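Side-chain contacts in terminal oxygenase component of carbazole (Janthinobacterium sp., PDB 7BUG), which catalyses the angular dioxygenation of carbazole, as the Rieske-type non-haem iron oxygenase of the carbazole 1,9a-dioxygenase system: residues Q127-C132 with P143-D148; I191-N196 with E327-D332; E284-I289 with H294-T299. All coordinates share one frame; numbering follows the deposited sequence. Where two conformers were deposited one is given.

Contact 1. Residues Q127-C132 with P143-D148. With MXE (2-methoxyethanol), chain N.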
loop_
_atom_site.group_PDB
_atom_site.type_symbol
_atom_site.label_atom_id
_atom_site.label_comp_id
_atom_site.label_asym_id
_atom_site.label_seq_id
_atom_site.Cartn_x
_atom_site.Cartn_y
_atom_site.Cartn_z
ATOM N N GLN A 127 -20.427 28.771 -5.875
ATOM C CA GLN A 127 -21.193 29.878 -5.237
ATOM C C GLN A 127 -20.529 30.111 -3.883
ATOM O O GLN A 127 -20.163 29.110 -3.222
ATOM C CB GLN A 127 -22.652 29.435 -5.072
ATOM C CG GLN A 127 -23.622 30.495 -4.586
ATOM C CD GLN A 127 -25.014 29.947 -4.637
ATOM O OE1 GLN A 127 -25.264 28.879 -5.224
ATOM N NE2 GLN A 127 -25.925 30.682 -4.029
ATOM N N GLU A 128 -20.469 31.351 -3.427
ATOM C CA GLU A 128 -20.092 31.642 -2.028
ATOM C C GLU A 128 -21.335 32.080 -1.282
ATOM O O GLU A 128 -22.104 32.858 -1.847
ATOM C CB GLU A 128 -19.106 32.804 -1.993
ATOM C CG GLU A 128 -17.932 32.580 -2.852
ATOM C CD GLU A 128 -16.931 33.655 -2.574
ATOM O OE1 GLU A 128 -16.893 34.631 -3.353
ATOM O OE2 GLU A 128 -16.244 33.509 -1.586
ATOM N N ALA A 129 -21.573 31.546 -0.099
ATOM C CA ALA A 129 -22.675 31.959 0.768
ATOM C C ALA A 129 -22.198 31.843 2.202
ATOM O O ALA A 129 -21.580 30.828 2.535
ATOM C CB ALA A 129 -23.858 31.102 0.534
ATOM N N LYS A 130 -22.408 32.868 2.994
ATOM C CA LYS A 130 -22.050 32.863 4.441
ATOM C C LYS A 130 -20.545 32.619 4.644
ATOM O O LYS A 130 -20.186 31.954 5.614
ATOM C CB LYS A 130 -22.913 31.833 5.178
ATOM C CG LYS A 130 -24.407 32.074 5.079
ATOM C CD LYS A 130 -24.755 33.497 5.486
ATOM C CE LYS A 130 -26.143 33.655 6.050
ATOM N NZ LYS A 130 -26.420 35.072 6.389
ATOM N N GLY A 131 -19.709 33.126 3.740
ATOM C CA GLY A 131 -18.254 32.967 3.799
ATOM C C GLY A 131 -17.817 31.538 3.562
ATOM O O GLY A 131 -16.663 31.254 3.830
ATOM N N CYS A 132 -18.686 30.702 2.962
ATOM C CA CYS A 132 -18.350 29.292 2.610
ATOM C C CYS A 132 -18.386 29.125 1.100
ATOM O O CYS A 132 -19.309 29.667 0.424
ATOM C CB CYS A 132 -19.311 28.308 3.251
ATOM S SG CYS A 132 -19.409 28.496 5.054
ATOM N N PRO A 143 -29.496 23.278 -9.002
ATOM C CA PRO A 143 -30.612 23.751 -8.198
ATOM C C PRO A 143 -30.171 24.924 -7.341
ATOM O O PRO A 143 -28.967 25.212 -7.212
ATOM C CB PRO A 143 -30.923 22.591 -7.244
ATOM C CG PRO A 143 -29.546 21.993 -7.019
ATOM C CD PRO A 143 -28.848 22.112 -8.356
ATOM N N PRO A 144 -31.113 25.619 -6.677
ATOM C CA PRO A 144 -30.735 26.596 -5.664
ATOM C C PRO A 144 -29.849 25.906 -4.609
ATOM O O PRO A 144 -30.140 24.768 -4.254
ATOM C CB PRO A 144 -32.035 27.077 -5.012
ATOM C CG PRO A 144 -33.150 26.242 -5.674
ATOM C CD PRO A 144 -32.573 25.471 -6.842
ATOM N N LEU A 145 -28.903 26.650 -4.079
ATOM C CA LEU A 145 -28.056 26.187 -2.957
ATOM C C LEU A 145 -28.929 25.830 -1.763
ATOM O O LEU A 145 -28.625 24.816 -1.080
ATOM C CB LEU A 145 -27.066 27.295 -2.612
ATOM C CG LEU A 145 -26.203 27.000 -1.392
ATOM C CD1 LEU A 145 -25.337 25.756 -1.604
ATOM C CD2 LEU A 145 -25.341 28.166 -1.050
ATOM N N ALA A 146 -30.017 26.553 -1.473
ATOM C CA ALA A 146 -30.921 26.217 -0.350
ATOM C C ALA A 146 -31.354 24.749 -0.349
ATOM O O ALA A 146 -31.633 24.250 0.735
ATOM C CB ALA A 146 -32.156 27.094 -0.383
ATOM N N ARG A 147 -31.519 24.085 -1.499
ATOM C CA ARG A 147 -31.951 22.678 -1.564
ATOM C C ARG A 147 -31.012 21.797 -0.720
ATOM O O ARG A 147 -31.502 20.810 -0.135
ATOM C CB ARG A 147 -31.979 22.149 -2.982
ATOM C CG ARG A 147 -32.744 20.841 -3.089
ATOM C CD ARG A 147 -32.407 20.047 -4.291
ATOM N NE ARG A 147 -30.982 19.657 -4.336
ATOM C CZ ARG A 147 -30.402 19.133 -5.404
ATOM N NH1 ARG A 147 -31.138 18.797 -6.468
ATOM N NH2 ARG A 147 -29.108 18.855 -5.416
ATOM N N ASP A 148 -29.719 22.143 -0.720
ATOM C CA ASP A 148 -28.648 21.262 -0.183
ATOM C C ASP A 148 -28.063 21.901 1.062
ATOM O O ASP A 148 -26.934 21.535 1.427
ATOM C CB ASP A 148 -27.572 21.016 -1.237
ATOM C CG ASP A 148 -28.016 20.086 -2.357
ATOM O OD1 ASP A 148 -28.983 19.342 -2.160
ATOM O OD2 ASP A 148 -27.411 20.175 -3.465
HETATM O O1 MXE N . -30.675 29.138 -2.522
HETATM C C1 MXE N . -30.334 30.284 -3.281
HETATM C C2 MXE N . -30.122 30.005 -4.758
HETATM O O2 MXE N . -28.717 29.948 -4.989
HETATM C C3 MXE N . -28.086 28.958 -5.719
#
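The flat amide of Gln127 reaches across to Leu145: OE1 lies 3.5 Å from Leu145 CB, while NE2 donates to the ether oxygen O2 of 2-methoxyethanol at 3.0 Å (N-H...O 152°). Across the 143-148 turn the Arg147 guanidinium has Pro143 CG over the centre of one face, 3.4 Å above the plane, and the Asp148 carboxylate at its edge. That grip is side-on, NE to OD1 and NH2 to OD2, the latter at 2.9 Å on the syn lone pair of OD2. Gln127 reaches the 143-148 turn because CG is anti to its backbone N (chi1 -173°) and the chain continues extended. The one apolar side-chain pair across the segments is Ala129 CB with Leu145 CD2, 3.7 Å apart. The small ligand bridges the segments: Ala146 N donates to its hydroxyl O1 at 2.9 Å, and Leu145 N makes a weak bond to O2. Ala129 to Cys132 forms a type I' turn, closed by Cys132 N to Ala129 O and linking strand 123-129 to strand 132-137. The 3-10 segment 145-147 thus packs on this hairpin, with Leu145 also touching Phe134 of strand 132-137 and Trp29 of strand 28-32.

Contact 2. Residues I191-N196 with E327-D332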
loop_
_atom_site.group_PDB
_atom_site.type_symbol
_atom_site.label_atom_id
_atom_site.label_comp_id
_atom_site.label_asym_id
_atom_site.label_seq_id
_atom_site.Cartn_x
_atom_site.Cartn_y
_atom_site.Cartn_z
ATOM N N ILE A 191 -14.679 18.772 27.929
ATOM C CA ILE A 191 -14.446 20.087 28.594
ATOM C C ILE A 191 -15.683 20.958 28.361
ATOM O O ILE A 191 -16.064 21.683 29.300
ATOM C CB ILE A 191 -13.158 20.745 28.057
ATOM C CG1 ILE A 191 -12.848 22.059 28.779
ATOM C CG2 ILE A 191 -13.234 20.958 26.545
ATOM C CD1 ILE A 191 -12.286 21.877 30.180
ATOM N N LEU A 192 -16.318 20.868 27.168
ATOM C CA LEU A 192 -17.474 21.751 26.831
ATOM C C LEU A 192 -18.608 21.451 27.818
ATOM O O LEU A 192 -19.227 22.380 28.340
ATOM C CB LEU A 192 -17.934 21.542 25.375
ATOM C CG LEU A 192 -19.276 22.187 25.005
ATOM C CD1 LEU A 192 -19.156 23.692 24.975
ATOM C CD2 LEU A 192 -19.778 21.707 23.639
ATOM N N VAL A 193 -18.884 20.173 28.058
ATOM C CA VAL A 193 -20.011 19.710 28.905
ATOM C C VAL A 193 -19.765 20.259 30.335
ATOM O O VAL A 193 -20.724 20.762 30.959
ATOM C CB VAL A 193 -20.124 18.174 28.838
ATOM C CG1 VAL A 193 -21.077 17.618 29.868
ATOM C CG2 VAL A 193 -20.529 17.679 27.441
ATOM N N LYS A 194 -18.514 20.266 30.797
ATOM C CA LYS A 194 -18.176 20.755 32.170
ATOM C C LYS A 194 -18.201 22.289 32.198
ATOM O O LYS A 194 -18.955 22.843 32.980
ATOM C CB LYS A 194 -16.804 20.249 32.637
ATOM C CG LYS A 194 -16.462 18.808 32.274
ATOM C CD LYS A 194 -15.149 18.322 32.882
ATOM C CE LYS A 194 -14.782 16.912 32.457
ATOM N NZ LYS A 194 -15.693 15.906 33.055
ATOM N N ASP A 195 -17.375 22.943 31.387
ATOM C CA ASP A 195 -17.157 24.407 31.435
ATOM C C ASP A 195 -18.347 25.186 30.875
ATOM O O ASP A 195 -18.389 26.403 31.171
ATOM C CB ASP A 195 -15.905 24.830 30.692
ATOM C CG ASP A 195 -14.618 24.399 31.365
ATOM O OD1 ASP A 195 -14.709 23.711 32.393
ATOM O OD2 ASP A 195 -13.543 24.726 30.812
ATOM N N ASN A 196 -19.216 24.585 30.043
ATOM C CA ASN A 196 -20.434 25.296 29.554
ATOM C C ASN A 196 -21.679 24.707 30.207
ATOM O O ASN A 196 -22.773 25.108 29.831
ATOM C CB ASN A 196 -20.595 25.322 28.023
ATOM C CG ASN A 196 -21.484 26.466 27.583
ATOM O OD1 ASN A 196 -21.371 27.569 28.145
ATOM N ND2 ASN A 196 -22.341 26.225 26.585
ATOM N N GLU A 327 -13.390 21.998 18.611
ATOM C CA GLU A 327 -12.222 21.118 18.860
ATOM C C GLU A 327 -12.494 20.253 20.081
ATOM O O GLU A 327 -12.561 19.031 19.937
ATOM C CB GLU A 327 -10.972 21.985 18.967
ATOM C CG GLU A 327 -10.571 22.559 17.641
ATOM C CD GLU A 327 -9.591 23.720 17.653
ATOM O OE1 GLU A 327 -9.141 24.106 18.742
ATOM O OE2 GLU A 327 -9.287 24.245 16.579
ATOM N N GLY A 328 -12.730 20.851 21.251
ATOM C CA GLY A 328 -12.776 20.140 22.550
ATOM C C GLY A 328 -13.989 19.238 22.748
ATOM O O GLY A 328 -13.989 18.396 23.673
ATOM N N PHE A 329 -15.044 19.379 21.951
ATOM C CA PHE A 329 -16.162 18.415 21.986
ATOM C C PHE A 329 -16.061 17.475 20.779
ATOM O O PHE A 329 -16.114 16.218 20.931
ATOM C CB PHE A 329 -17.480 19.184 22.025
ATOM C CG PHE A 329 -18.708 18.363 22.190
ATOM C CD1 PHE A 329 -19.184 18.023 23.446
ATOM C CD2 PHE A 329 -19.421 17.931 21.080
ATOM C CE1 PHE A 329 -20.375 17.331 23.586
ATOM C CE2 PHE A 329 -20.566 17.179 21.231
ATOM C CZ PHE A 329 -21.051 16.873 22.480
ATOM N N ASN A 330 -15.899 18.046 19.580
ATOM C CA ASN A 330 -15.988 17.192 18.350
ATOM C C ASN A 330 -14.720 16.393 18.059
ATOM O O ASN A 330 -14.793 15.472 17.239
ATOM C CB ASN A 330 -16.407 17.966 17.096
ATOM C CG ASN A 330 -17.847 18.423 17.179
ATOM O OD1 ASN A 330 -18.092 19.611 17.039
ATOM N ND2 ASN A 330 -18.797 17.522 17.402
ATOM N N ASN A 331 -13.580 16.701 18.702
ATOM C CA ASN A 331 -12.377 15.868 18.496
ATOM C C ASN A 331 -12.687 14.406 18.820
ATOM O O ASN A 331 -12.133 13.544 18.120
ATOM C CB ASN A 331 -11.191 16.373 19.316
ATOM C CG ASN A 331 -10.414 17.472 18.645
ATOM O OD1 ASN A 331 -10.654 17.851 17.480
ATOM N ND2 ASN A 331 -9.452 18.009 19.382
ATOM N N ASP A 332 -13.553 14.099 19.783
ATOM C CA ASP A 332 -13.884 12.689 20.113
ATOM C C ASP A 332 -14.676 12.055 18.951
ATOM O O ASP A 332 -14.550 10.886 18.732
ATOM C CB ASP A 332 -14.603 12.533 21.444
ATOM C CG ASP A 332 -13.683 12.785 22.644
ATOM O OD1 ASP A 332 -12.479 12.376 22.590
ATOM O OD2 ASP A 332 -14.147 13.443 23.572
HETATM O O HOH W 1 -12.863 17.737 25.981
#
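Leu192 and Phe329 carry this meeting of a short helix, 191-195, with the linker that follows helix 307-327 and leads into helix 331-344, within the catalytic domain of a Rieske oxygenase, a domain of the Bet v 1-like (helix-grip) class. The apolar contacts centre on the Phe329 ring. Leu192 CD2 approaches obliquely, 3.7 Å from Phe329 CD1 and about as close to CB and CG. Val193 CG2 comes instead to the ring edge, near its plane, 3.9 Å from Phe329 CE1. Although adjacent on the helix, both reach the CD1/CE1 side of the ring. Phe329 holds CG anti to its backbone N (chi1 -175°), which directs the ring at the helix. All three side chains are buried, and Leu192 also touches Met324 of helix 307-327. Beside them Ile191 CG2 packs 3.9 Å from Gly328 O in the Gly328 conformer given.

Contacts with the mononuclear iron site lie beyond the two segments. Phe329 stacks on His187, an iron ligand together with His183 and Asp333, and its side chain lies about 4 Å from the iron(II) ion. Asn330 ND2 donates to Asp333 OD2, a second-shell bond that probably helps orient this ligand.

Between the segments the polar link is by water, at the start of the helix; Ser190 OG also bonds to Gly328 O and to Leu192 N. In the same Gly328 conformer, the water accepts from Ile191 N at 2.9 Å and donates to Gly328 O at 2.7 Å.

Contact 3. Residues E284-I289 with H294-T299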
loop_
_atom_site.group_PDB
_atom_site.type_symbol
_atom_site.label_atom_id
_atom_site.label_comp_id
_atom_site.label_asym_id
_atom_site.label_seq_id
_atom_site.Cartn_x
_atom_site.Cartn_y
_atom_site.Cartn_z
ATOM N N GLU A 284 -22.849 21.067 10.294
ATOM C CA GLU A 284 -21.577 20.452 9.918
ATOM C C GLU A 284 -21.818 19.488 8.747
ATOM O O GLU A 284 -22.743 18.665 8.752
ATOM C CB GLU A 284 -20.869 19.817 11.126
ATOM C CG GLU A 284 -21.644 18.737 11.784
ATOM C CD GLU A 284 -20.850 18.088 12.935
ATOM O OE1 GLU A 284 -20.109 18.858 13.602
ATOM O OE2 GLU A 284 -20.901 16.874 13.084
ATOM N N TRP A 285 -20.922 19.591 7.780
ATOM C CA TRP A 285 -20.927 18.733 6.585
ATOM C C TRP A 285 -19.839 17.667 6.730
ATOM O O TRP A 285 -18.754 17.974 7.296
ATOM C CB TRP A 285 -20.657 19.545 5.331
ATOM C CG TRP A 285 -21.793 20.365 4.794
ATOM C CD1 TRP A 285 -22.479 20.043 3.669
ATOM C CD2 TRP A 285 -22.331 21.628 5.246
ATOM N NE1 TRP A 285 -23.387 21.018 3.353
ATOM C CE2 TRP A 285 -23.331 21.993 4.314
ATOM C CE3 TRP A 285 -22.064 22.484 6.320
ATOM C CZ2 TRP A 285 -24.065 23.171 4.440
ATOM C CZ3 TRP A 285 -22.784 23.668 6.418
ATOM C CH2 TRP A 285 -23.771 23.981 5.490
ATOM N N TYR A 286 -20.071 16.558 6.063
ATOM C CA TYR A 286 -19.131 15.449 5.887
ATOM C C TYR A 286 -18.981 15.232 4.392
ATOM O O TYR A 286 -19.768 14.481 3.768
ATOM C CB TYR A 286 -19.641 14.239 6.634
ATOM C CG TYR A 286 -20.301 14.554 7.947
ATOM C CD1 TYR A 286 -19.564 14.796 9.111
ATOM C CD2 TYR A 286 -21.674 14.692 8.013
ATOM C CE1 TYR A 286 -20.210 15.077 10.305
ATOM C CE2 TYR A 286 -22.320 14.992 9.198
ATOM C CZ TYR A 286 -21.588 15.186 10.353
ATOM O OH TYR A 286 -22.362 15.471 11.476
ATOM N N VAL A 287 -18.011 15.903 3.837
ATOM C CA VAL A 287 -17.907 16.022 2.360
ATOM C C VAL A 287 -16.986 14.932 1.828
ATOM O O VAL A 287 -15.790 14.887 2.164
ATOM C CB VAL A 287 -17.396 17.412 1.983
ATOM C CG1 VAL A 287 -17.292 17.536 0.482
ATOM C CG2 VAL A 287 -18.287 18.475 2.588
ATOM N N PRO A 288 -17.459 14.095 0.885
ATOM C CA PRO A 288 -16.633 13.024 0.363
ATOM C C PRO A 288 -15.485 13.574 -0.484
ATOM O O PRO A 288 -15.686 14.357 -1.444
ATOM C CB PRO A 288 -17.567 12.185 -0.541
ATOM C CG PRO A 288 -18.936 12.691 -0.233
ATOM C CD PRO A 288 -18.778 14.108 0.267
ATOM N N ILE A 289 -14.271 13.177 -0.106
ATOM C CA ILE A 289 -13.026 13.483 -0.863
ATOM C C ILE A 289 -12.699 12.311 -1.762
ATOM O O ILE A 289 -12.502 12.496 -2.973
ATOM C CB ILE A 289 -11.854 13.856 0.077
ATOM C CG1 ILE A 289 -12.131 15.198 0.737
ATOM C CG2 ILE A 289 -10.529 13.847 -0.648
ATOM C CD1 ILE A 289 -11.182 15.549 1.839
ATOM N N HIS A 294 -12.860 12.412 4.076
ATOM C CA HIS A 294 -13.895 13.463 4.005
ATOM C C HIS A 294 -13.308 14.777 4.479
ATOM O O HIS A 294 -12.413 14.820 5.336
ATOM C CB HIS A 294 -15.194 13.107 4.713
ATOM C CG HIS A 294 -15.116 12.973 6.189
ATOM N ND1 HIS A 294 -14.639 11.785 6.786
ATOM C CD2 HIS A 294 -15.506 13.776 7.199
ATOM C CE1 HIS A 294 -14.693 11.937 8.087
ATOM N NE2 HIS A 294 -15.199 13.111 8.389
ATOM N N TYR A 295 -13.915 15.856 4.024
ATOM C CA TYR A 295 -13.794 17.148 4.739
ATOM C C TYR A 295 -14.825 17.187 5.867
ATOM O O TYR A 295 -15.989 16.875 5.686
ATOM C CB TYR A 295 -14.085 18.372 3.878
ATOM C CG TYR A 295 -13.120 18.686 2.794
ATOM C CD1 TYR A 295 -11.902 19.237 3.145
ATOM C CD2 TYR A 295 -13.411 18.489 1.445
ATOM C CE1 TYR A 295 -10.972 19.540 2.187
ATOM C CE2 TYR A 295 -12.478 18.789 0.471
ATOM C CZ TYR A 295 -11.272 19.359 0.853
ATOM O OH TYR A 295 -10.285 19.687 -0.037
ATOM N N TYR A 296 -14.391 17.507 7.070
ATOM C CA TYR A 296 -15.281 17.744 8.221
ATOM C C TYR A 296 -15.420 19.251 8.313
ATOM O O TYR A 296 -14.506 19.986 8.821
ATOM C CB TYR A 296 -14.711 17.068 9.466
ATOM C CG TYR A 296 -15.522 17.320 10.703
ATOM C CD1 TYR A 296 -16.905 17.349 10.708
ATOM C CD2 TYR A 296 -14.895 17.409 11.948
ATOM C CE1 TYR A 296 -17.639 17.543 11.861
ATOM C CE2 TYR A 296 -15.621 17.542 13.113
ATOM C CZ TYR A 296 -16.998 17.649 13.091
ATOM O OH TYR A 296 -17.769 17.862 14.229
ATOM N N PHE A 297 -16.483 19.746 7.692
ATOM C CA PHE A 297 -16.670 21.176 7.444
ATOM C C PHE A 297 -17.657 21.680 8.490
ATOM O O PHE A 297 -18.870 21.430 8.398
ATOM C CB PHE A 297 -17.111 21.413 5.993
ATOM C CG PHE A 297 -17.125 22.866 5.579
ATOM C CD1 PHE A 297 -18.187 23.704 5.830
ATOM C CD2 PHE A 297 -16.087 23.361 4.840
ATOM C CE1 PHE A 297 -18.162 25.023 5.403
ATOM C CE2 PHE A 297 -16.035 24.683 4.405
ATOM C CZ PHE A 297 -17.097 25.506 4.686
ATOM N N GLN A 298 -17.112 22.267 9.563
ATOM C CA GLN A 298 -17.890 22.547 10.782
ATOM C C GLN A 298 -18.236 24.050 10.777
ATOM O O GLN A 298 -17.304 24.866 10.472
ATOM C CB GLN A 298 -17.026 22.328 12.025
ATOM C CG GLN A 298 -16.746 20.900 12.411
ATOM C CD GLN A 298 -15.720 20.912 13.541
ATOM O OE1 GLN A 298 -14.633 21.465 13.395
ATOM N NE2 GLN A 298 -16.120 20.389 14.685
ATOM N N THR A 299 -19.484 24.410 11.058
ATOM C CA THR A 299 -19.902 25.823 11.181
ATOM C C THR A 299 -20.781 25.999 12.415
ATOM O O THR A 299 -21.462 25.070 12.812
ATOM C CB THR A 299 -20.660 26.361 9.954
ATOM O OG1 THR A 299 -21.958 25.783 9.912
ATOM C CG2 THR A 299 -19.930 26.098 8.646
#
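Ile289 lays CD1 over one face of the Tyr295 ring, 3.6 Å from the ring centroid and 7° off the normal, a CH-pi contact. The two side chains cross at about a right angle, and Ile289 CG1 touches Tyr295 CD2 at 3.6 Å. Strands 281-288 and 293-303 form an antiparallel hairpin of the catalytic-domain sheet, flanked by strands 158-167 and 269-273. Trp285 with Phe297 and Val287 with Tyr295 are its hydrogen-bonded pairs; Trp285 N to Phe297 O measures 2.8 Å. On the face of these pairs Trp285 and Phe297 lie side by side, CB to CB 4.1 Å, and both touch Pro31 of strand 28-32. On the other face Tyr286 and Tyr296 run the same way, their CE1 atoms 3.9 Å apart. Glu284, with CG between its backbone N and carbonyl carbon (chi1 61°), sends its carboxylate to the Tyr296 ring edge, the planes 88° apart. Tyr296 OH donates to OE1 at 2.6 Å, and Tyr286 OH donates to OE2, also at 2.6 Å, on its anti lone pair. Gln282 NE2 gives OE1 a further bond. Two phenols and an amide thus fix the buried carboxylate's rotation, and these donors would be expected to stabilise its negative charge.

Contact 3 is the most deeply placed, its centre about 3 Å from the centre of the chain and with every touching residue buried; contact 2 is buried too but lies farther out, and contact 1 is only partly buried. Their chemistry follows: backbone pairing and a carboxylate held by phenols in contact 3, apolar packing on one ring plus a water bridge in contact 2, and a contact bridged by a small ligand in contact 1. No strand or helix is common to any two. Contact 3 nevertheless touches both others, through Cys132 SG against Phe297 CE1 (3.7 Å) and through Asn330 against Tyr296 and Gln298. Contacts 1 and 2 stay about 15 Å apart at their nearest atoms.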